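Putative lipoprotein (Parabacteroides distasonis ATCC 8503, PDB 3JX8) is of unknown function but may act as a lipoprotein in cell adhesion or lipid binding. Local coordinates at residues N94-N102 / V117-A125. Residues are numbered along the deposited sequence; the frame is centred on the assembly and turned at random.
Sequences NSKELKELN and VNRMEINMA
The carboxylate oxygen OE2 of E97 is gripped by three waters, and each of these passes the link on to the corner at N118 and R119: each donates to OE2 and accepts an N-H, from N118 N, R119 N and N118 ND2 in turn. The shortest of the three bonds, from water 1 to E97 OE2, measures 2.6 Å. Solvent thus bridges neighbouring coils of a parallel beta-helix (solenoid), consistent with the pectate-lyase-like clan, at a point where the chain turns from one face to the next.

Beyond the corner the coils pair directly. Strands 100-102 and 120-125 run parallel, their axes approaching to 4.8 Å. E121 is the residue clasped by the ladder: its N donates to K99 O (2.8 Å), while its O receives L101 N in an almost straight bond (169° at the hydrogen). N123 N continues the pattern onto L101 O.

On the face bearing E100, E121, N102 and N123, like residues stack in register. The carboxylates of E100 and E121 stack side by side, their planes nearly parallel, 12° apart, with E100 OE1 3.9 Å from E121 OE2; this proximity of like charge may raise their pKa values. Each carboxylate also receives an amide N-H from its own strand, N102 ND2 to E100 OE2 and N123 ND2 to E121 OE2. The asparagine ladder runs on to N144 in strand 140-146, which donates to N123 OD1. On the buried face, L101 CD2 meets I122 CG2, and the selenomethionine M120, bent at its last torsion, brings CE to L98 CB. Between the asparagines, N123 ND2 reaches N102 OD1 at 3.0 Å, tilted 34° from the carbonyl plane.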
# COMPACT_ATOMS: atom_id res chain seq x y z
N ASN A 94 -23.13 -0.68 -21.46
CA ASN A 94 -23.60 0.54 -20.85
C ASN A 94 -24.68 0.30 -19.80
O ASN A 94 -25.34 -0.76 -19.77
CB ASN A 94 -24.06 1.52 -21.92
CG ASN A 94 -25.19 0.97 -22.78
OD1 ASN A 94 -26.36 0.99 -22.40
ND2 ASN A 94 -24.83 0.52 -23.96
N SER A 95 -24.82 1.26 -18.90
CA SER A 95 -25.86 1.23 -17.86
C SER A 95 -26.16 2.67 -17.54
O SER A 95 -25.51 3.58 -18.09
CB SER A 95 -25.40 0.50 -16.60
OG SER A 95 -24.40 1.23 -15.92
N LYS A 96 -27.15 2.89 -16.67
CA LYS A 96 -27.57 4.26 -16.38
C LYS A 96 -26.48 5.00 -15.60
O LYS A 96 -26.22 6.16 -15.87
CB LYS A 96 -28.91 4.27 -15.64
CG LYS A 96 -30.03 3.48 -16.39
CD LYS A 96 -31.01 4.35 -17.17
CE LYS A 96 -31.76 3.61 -18.35
NZ LYS A 96 -32.13 2.17 -18.08
N GLU A 97 -25.81 4.31 -14.68
CA GLU A 97 -24.81 4.94 -13.82
C GLU A 97 -23.77 3.91 -13.38
O GLU A 97 -24.12 2.75 -13.18
CB GLU A 97 -25.50 5.49 -12.59
CG GLU A 97 -24.60 6.14 -11.55
CD GLU A 97 -25.38 6.63 -10.33
OE1 GLU A 97 -26.57 6.23 -10.20
OE2 GLU A 97 -24.81 7.40 -9.51
N LEU A 98 -22.53 4.34 -13.21
CA LEU A 98 -21.48 3.47 -12.66
C LEU A 98 -20.94 4.09 -11.39
O LEU A 98 -20.17 5.06 -11.44
CB LEU A 98 -20.36 3.28 -13.67
CG LEU A 98 -19.18 2.40 -13.24
CD1 LEU A 98 -19.63 0.94 -12.92
CD2 LEU A 98 -18.14 2.46 -14.32
N LYS A 99 -21.36 3.55 -10.27
CA LYS A 99 -20.93 4.04 -8.98
C LYS A 99 -19.63 3.41 -8.57
O LYS A 99 -18.85 4.04 -7.89
CB LYS A 99 -21.95 3.70 -7.90
CG LYS A 99 -23.34 4.20 -8.16
CD LYS A 99 -24.24 3.93 -6.96
CE LYS A 99 -25.65 4.47 -7.21
NZ LYS A 99 -26.44 4.43 -5.93
N GLU A 100 -19.42 2.16 -8.97
CA GLU A 100 -18.21 1.45 -8.57
C GLU A 100 -17.73 0.42 -9.60
O GLU A 100 -18.49 -0.46 -10.04
CB GLU A 100 -18.42 0.78 -7.22
CG GLU A 100 -17.15 0.28 -6.66
CD GLU A 100 -17.33 -0.36 -5.32
OE1 GLU A 100 -18.09 0.19 -4.52
OE2 GLU A 100 -16.71 -1.42 -5.07
N LEU A 101 -16.46 0.57 -9.96
CA LEU A 101 -15.73 -0.31 -10.84
C LEU A 101 -14.64 -1.02 -10.02
O LEU A 101 -13.79 -0.38 -9.38
CB LEU A 101 -15.06 0.49 -11.95
CG LEU A 101 -14.14 -0.34 -12.86
CD1 LEU A 101 -14.96 -1.42 -13.58
CD2 LEU A 101 -13.39 0.56 -13.87
N ASN A 102 -14.66 -2.34 -10.09
CA ASN A 102 -13.64 -3.18 -9.52
C ASN A 102 -13.08 -3.95 -10.68
O ASN A 102 -13.77 -4.79 -11.24
CB ASN A 102 -14.24 -4.10 -8.47
CG ASN A 102 -14.69 -3.33 -7.22
OD1 ASN A 102 -13.87 -2.73 -6.54
ND2 ASN A 102 -15.99 -3.30 -6.97
N VAL A 117 -21.15 12.50 -12.94
CA VAL A 117 -21.06 11.60 -11.78
C VAL A 117 -21.55 12.27 -10.51
O VAL A 117 -21.35 13.47 -10.30
CB VAL A 117 -19.61 11.08 -11.52
CG1 VAL A 117 -19.04 10.38 -12.76
CG2 VAL A 117 -18.71 12.21 -11.09
N ASN A 118 -22.17 11.46 -9.66
CA ASN A 118 -22.41 11.83 -8.29
C ASN A 118 -21.20 11.30 -7.50
O ASN A 118 -20.28 12.07 -7.23
CB ASN A 118 -23.74 11.24 -7.83
CG ASN A 118 -23.99 11.46 -6.35
OD1 ASN A 118 -23.36 12.30 -5.70
ND2 ASN A 118 -24.92 10.68 -5.82
N ARG A 119 -21.19 10.01 -7.16
CA ARG A 119 -19.98 9.37 -6.67
C ARG A 119 -19.57 8.25 -7.57
O ARG A 119 -20.31 7.28 -7.72
CB ARG A 119 -20.15 8.80 -5.27
CG ARG A 119 -20.17 9.88 -4.24
CD ARG A 119 -20.58 9.38 -2.87
NE ARG A 119 -21.15 10.49 -2.08
CZ ARG A 119 -22.44 10.83 -2.07
NH1 ARG A 119 -23.35 10.16 -2.79
NH2 ARG A 119 -22.84 11.87 -1.33
N MSE A 120 -18.38 8.39 -8.16
CA MSE A 120 -17.76 7.32 -8.91
C MSE A 120 -16.47 6.83 -8.22
O MSE A 120 -15.52 7.61 -8.01
CB MSE A 120 -17.49 7.74 -10.35
CG MSE A 120 -16.93 6.58 -11.20
SE MSE A 120 -16.44 7.11 -12.98
CE MSE A 120 -18.21 6.81 -13.78
N GLU A 121 -16.43 5.54 -7.91
CA GLU A 121 -15.26 4.89 -7.32
C GLU A 121 -14.65 3.87 -8.28
O GLU A 121 -15.32 2.91 -8.68
CB GLU A 121 -15.66 4.19 -6.04
CG GLU A 121 -14.51 3.55 -5.30
CD GLU A 121 -14.95 2.92 -4.01
OE1 GLU A 121 -15.68 3.57 -3.24
OE2 GLU A 121 -14.59 1.77 -3.76
N ILE A 122 -13.39 4.09 -8.64
CA ILE A 122 -12.62 3.16 -9.48
C ILE A 122 -11.57 2.43 -8.63
O ILE A 122 -10.73 3.08 -7.98
CB ILE A 122 -11.88 3.91 -10.58
CG1 ILE A 122 -12.88 4.69 -11.42
CG2 ILE A 122 -11.12 2.96 -11.49
CD1 ILE A 122 -12.27 5.19 -12.66
N ASN A 123 -11.64 1.10 -8.63
CA ASN A 123 -10.68 0.25 -7.91
C ASN A 123 -10.04 -0.72 -8.91
O ASN A 123 -10.73 -1.53 -9.53
CB ASN A 123 -11.37 -0.55 -6.81
CG ASN A 123 -12.07 0.33 -5.78
OD1 ASN A 123 -11.45 1.20 -5.15
ND2 ASN A 123 -13.35 0.08 -5.57
N MSE A 124 -8.74 -0.58 -9.10
CA MSE A 124 -7.97 -1.46 -9.96
C MSE A 124 -6.84 -2.22 -9.23
O MSE A 124 -6.08 -1.62 -8.47
CB MSE A 124 -7.34 -0.64 -11.05
CG MSE A 124 -5.98 -1.26 -11.55
SE MSE A 124 -6.08 -0.97 -13.39
CE MSE A 124 -6.61 -2.83 -13.95
N ALA A 125 -6.72 -3.53 -9.49
CA ALA A 125 -5.57 -4.31 -9.07
C ALA A 125 -4.93 -4.90 -10.33
O ALA A 125 -5.61 -5.51 -11.16
CB ALA A 125 -5.97 -5.39 -8.06
O HOH W 1 -22.74 8.83 -10.17
O HOH W 2 -22.96 7.86 -7.34
O HOH W 3 -26.30 8.75 -7.70
O HOH W 4 -15.27 -0.39 -2.28